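PDB 3NYI: fat acid-binding protein, which binds the fatty acid stearic acid and, as a DegV-family member, probably acts as a lipid-binding protein. Local coordinates for residues V28-S33 with L95-Y100. Numbering follows the deposited sequence.
With STE (stearic acid), chain C.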
ATOM      1  N   VAL A  28      -9.750  -1.557   8.253  1.00 26.04           N
ATOM      2  CA  VAL A  28      -9.449  -1.069   9.603  1.00 24.53           C
ATOM      3  C   VAL A  28      -8.512   0.132   9.476  1.00 27.31           C
ATOM      4  O   VAL A  28      -7.371   0.008   9.007  1.00 25.25           O
ATOM      5  CB  VAL A  28      -8.807  -2.166  10.475  1.00 25.24           C
ATOM      6  CG1 VAL A  28      -8.422  -1.619  11.884  1.00 27.38           C
ATOM      7  CG2 VAL A  28      -9.745  -3.352  10.595  1.00 28.75           C
ATOM      8  N   PRO A  29      -8.992   1.311   9.880  1.00 24.62           N
ATOM      9  CA  PRO A  29      -8.243   2.556   9.636  1.00 24.06           C
ATOM     10  C   PRO A  29      -7.027   2.794  10.535  1.00 28.05           C
ATOM     11  O   PRO A  29      -7.071   2.549  11.753  1.00 25.67           O
ATOM     12  CB  PRO A  29      -9.276   3.659   9.912  1.00 27.94           C
ATOM     13  CG  PRO A  29     -10.434   3.011  10.586  1.00 31.82           C
ATOM     14  CD  PRO A  29     -10.272   1.529  10.584  1.00 30.96           C
ATOM     15  N   LEU A  30      -5.956   3.315   9.940  1.00 24.14           N
ATOM     16  CA  LEU A  30      -4.911   3.967  10.725  1.00 23.89           C
ATOM     17  C   LEU A  30      -5.395   5.376  11.062  1.00 25.76           C
ATOM     18  O   LEU A  30      -6.447   5.796  10.579  1.00 24.17           O
ATOM     19  CB  LEU A  30      -3.578   3.987   9.964  1.00 18.96           C
ATOM     20  CG  LEU A  30      -2.796   2.676  10.141  1.00 25.32           C
ATOM     21  CD1 LEU A  30      -3.317   1.549   9.220  1.00 22.33           C
ATOM     22  CD2 LEU A  30      -1.294   2.893   9.916  1.00 24.82           C
ATOM     23  N   SER A  31      -4.644   6.102  11.886  1.00 23.23           N
ATOM     24  CA  SER A  31      -5.012   7.479  12.213  1.00 27.51           C
ATOM     25  C   SER A  31      -3.905   8.453  11.845  1.00 28.84           C
ATOM     26  O   SER A  31      -2.735   8.073  11.706  1.00 25.84           O
ATOM     27  CB  SER A  31      -5.373   7.616  13.703  1.00 21.28           C
ATOM     28  OG  SER A  31      -6.518   6.823  13.987  1.00 31.20           O
ATOM     29  N   VAL A  32      -4.289   9.708  11.661  1.00 26.15           N
ATOM     30  CA  VAL A  32      -3.331  10.778  11.426  1.00 22.18           C
ATOM     31  C   VAL A  32      -3.563  11.927  12.416  1.00 30.80           C
ATOM     32  O   VAL A  32      -4.693  12.152  12.853  1.00 27.07           O
ATOM     33  CB  VAL A  32      -3.403  11.281   9.978  1.00 25.51           C
ATOM     34  CG1 VAL A  32      -4.811  11.756   9.641  1.00 29.10           C
ATOM     35  CG2 VAL A  32      -2.399  12.381   9.748  1.00 27.18           C
ATOM     36  N   SER A  33      -2.487  12.616  12.797  1.00 27.24           N
ATOM     37  CA  SER A  33      -2.584  13.784  13.671  1.00 33.44           C
ATOM     38  C   SER A  33      -1.735  14.908  13.107  1.00 33.76           C
ATOM     39  O   SER A  33      -0.632  14.677  12.621  1.00 32.30           O
ATOM     40  CB  SER A  33      -2.123  13.482  15.100  1.00 25.90           C
ATOM     41  OG  SER A  33      -2.116  14.675  15.889  1.00 30.54           O
ATOM     42  N   LEU A  95       7.750  -3.909   8.582  1.00 21.38           N
ATOM     43  CA  LEU A  95       8.925  -3.031   8.609  1.00 18.05           C
ATOM     44  C   LEU A  95       8.577  -1.540   8.629  1.00 24.24           C
ATOM     45  O   LEU A  95       9.456  -0.728   8.904  1.00 24.43           O
ATOM     46  CB  LEU A  95       9.894  -3.356   7.446  1.00 22.83           C
ATOM     47  CG  LEU A  95      10.456  -4.782   7.499  1.00 27.35           C
ATOM     48  CD1 LEU A  95      11.331  -5.119   6.271  1.00 31.86           C
ATOM     49  CD2 LEU A  95      11.236  -4.992   8.788  1.00 31.52           C
ATOM     50  N   PHE A  96       7.319  -1.175   8.333  1.00 19.86           N
ATOM     51  CA  PHE A  96       6.896   0.230   8.383  1.00 17.92           C
ATOM     52  C   PHE A  96       6.042   0.538   9.617  1.00 21.54           C
ATOM     53  O   PHE A  96       5.937   1.687  10.020  1.00 20.74           O
ATOM     54  CB  PHE A  96       6.037   0.645   7.174  1.00 18.76           C
ATOM     55  CG  PHE A  96       6.777   0.684   5.855  1.00 18.44           C
ATOM     56  CD1 PHE A  96       8.158   0.605   5.806  1.00 21.75           C
ATOM     57  CD2 PHE A  96       6.070   0.856   4.665  1.00 19.42           C
ATOM     58  CE1 PHE A  96       8.831   0.639   4.573  1.00 24.81           C
ATOM     59  CE2 PHE A  96       6.731   0.899   3.445  1.00 21.81           C
ATOM     60  CZ  PHE A  96       8.112   0.789   3.405  1.00 22.34           C
ATOM     61  N   SER A  97       5.365  -0.467  10.161  1.00 22.61           N
ATOM     62  CA  SER A  97       4.308  -0.180  11.131  1.00 24.39           C
ATOM     63  C   SER A  97       4.070  -1.359  12.044  1.00 23.74           C
ATOM     64  O   SER A  97       4.274  -2.498  11.651  1.00 21.06           O
ATOM     65  CB  SER A  97       3.003   0.138  10.383  1.00 26.45           C
ATOM     66  OG  SER A  97       1.917   0.292  11.271  1.00 26.46           O
ATOM     67  N   GLY A  98       3.605  -1.084  13.257  1.00 20.85           N
ATOM     68  CA  GLY A  98       3.195  -2.151  14.146  1.00 19.78           C
ATOM     69  C   GLY A  98       1.755  -2.601  13.922  1.00 18.35           C
ATOM     70  O   GLY A  98       1.203  -3.342  14.731  1.00 21.16           O
ATOM     71  N   SER A  99       1.157  -2.178  12.809  1.00 19.20           N
ATOM     72  CA  SER A  99      -0.201  -2.593  12.460  1.00 17.93           C
ATOM     73  C   SER A  99      -0.401  -4.113  12.525  1.00 22.68           C
ATOM     74  O   SER A  99      -1.369  -4.598  13.106  1.00 20.80           O
ATOM     75  CB  SER A  99      -0.572  -2.048  11.070  1.00 20.33           C
ATOM     76  OG  SER A  99      -1.877  -2.447  10.702  1.00 25.50           O
ATOM     77  N   TYR A 100       0.503  -4.868  11.900  1.00 22.52           N
ATOM     78  CA  TYR A 100       0.425  -6.315  11.918  1.00 20.17           C
ATOM     79  C   TYR A 100       0.355  -6.854  13.340  1.00 23.40           C
ATOM     80  O   TYR A 100      -0.446  -7.741  13.649  1.00 19.42           O
ATOM     81  CB  TYR A 100       1.650  -6.907  11.190  1.00 20.02           C
ATOM     82  CG  TYR A 100       1.820  -8.400  11.341  1.00 21.19           C
ATOM     83  CD1 TYR A 100       1.117  -9.287  10.532  1.00 21.48           C
ATOM     84  CD2 TYR A 100       2.725  -8.929  12.268  1.00 23.47           C
ATOM     85  CE1 TYR A 100       1.282 -10.656  10.661  1.00 26.48           C
ATOM     86  CE2 TYR A 100       2.900 -10.301  12.403  1.00 25.00           C
ATOM     87  CZ  TYR A 100       2.171 -11.159  11.596  1.00 30.43           C
ATOM     88  OH  TYR A 100       2.345 -12.520  11.707  1.00 28.48           O
TER
HETATM   89  C1  STE C 301       2.094   3.823  11.572  1.00 31.98           C
HETATM   90  O1  STE C 301       2.169   2.779  12.147  1.00 27.25           O
HETATM   91  O2  STE C 301       2.225   4.840  12.187  1.00 30.53           O
HETATM   92  C2  STE C 301       2.061   3.842  10.027  1.00 23.87           C
HETATM   93  C3  STE C 301       3.473   4.130   9.455  1.00 20.47           C
HETATM   94  C4  STE C 301       3.404   4.259   7.913  1.00 21.29           C
HETATM   95  C5  STE C 301       4.819   4.297   7.292  1.00 22.03           C
HETATM   96  C6  STE C 301       4.717   4.483   5.761  1.00 20.91           C
HETATM   97  C7  STE C 301       6.121   4.628   5.120  1.00 20.93           C
HETATM   98  C8  STE C 301       5.954   4.651   3.579  1.00 22.96           C
HETATM   99  C9  STE C 301       7.318   4.819   2.871  1.00 23.43           C
HETATM  100  C10 STE C 301       7.075   4.926   1.340  1.00 26.88           C
HETATM  101  C11 STE C 301       6.787   3.527   0.794  1.00 23.16           C
HETATM  102  C12 STE C 301       5.521   3.407  -0.088  1.00 23.79           C
HETATM  103  C13 STE C 301       5.075   4.711  -0.768  1.00 26.16           C
HETATM  104  C14 STE C 301       4.772   4.356  -2.249  1.00 23.51           C
HETATM  105  C15 STE C 301       3.945   5.469  -2.932  1.00 20.19           C
HETATM  106  C16 STE C 301       3.995   5.249  -4.465  1.00 24.74           C
HETATM  107  C17 STE C 301       2.868   4.283  -4.890  1.00 22.18           C
HETATM  108  C18 STE C 301       2.784   4.179  -6.431  1.00 23.96           C
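Stearic acid lies over one face of the Phe-96 ring, its C7 standing 3.8 Å above the ring plane and displaced toward the rim; C11 of the chain passes CE2 of the same ring at 3.7 Å. At the head of the ligand, the carboxylate is met by Ser-97, whose OG donates a hydrogen bond of 2.6 Å to O1. That hydroxyl is anti to the backbone N of Ser-97 (chi1 174°), which also lets OG accept from the backbone N of Ser-99 at 3.0 Å with an N-H...O angle of 152°. This ST turn, just ahead of helix 99-113, presents the serine hydroxyl to the fatty-acid carboxylate in this DegV-family protein. Two bonds therefore grip OG. Leu-30 faces the turn: its CD2 packs on C2 of the acid at 3.5 Å and comes within 4.3 Å of Ser-97 OG, whereas CD1 lies 4.5 Å from Ser-99 OG, a loose contact. The two segments thus touch lightly, burying 69 Å² with no hydrogen bond between them, and both line the pocket around the carboxylate end. Ser-99 OG is held by Tyr-73 and Asp-10, and Thr-65 OG1 adds a second hydrogen bond to the fatty acid. Overall, the loop entering helix 99-113 approaches strand 25-33, which pairs with strands 6-10, 39-41 and 64-66; Leu-30 also touches helix 274-280, while Phe-96 reaches strand 203-210 of the other sheet.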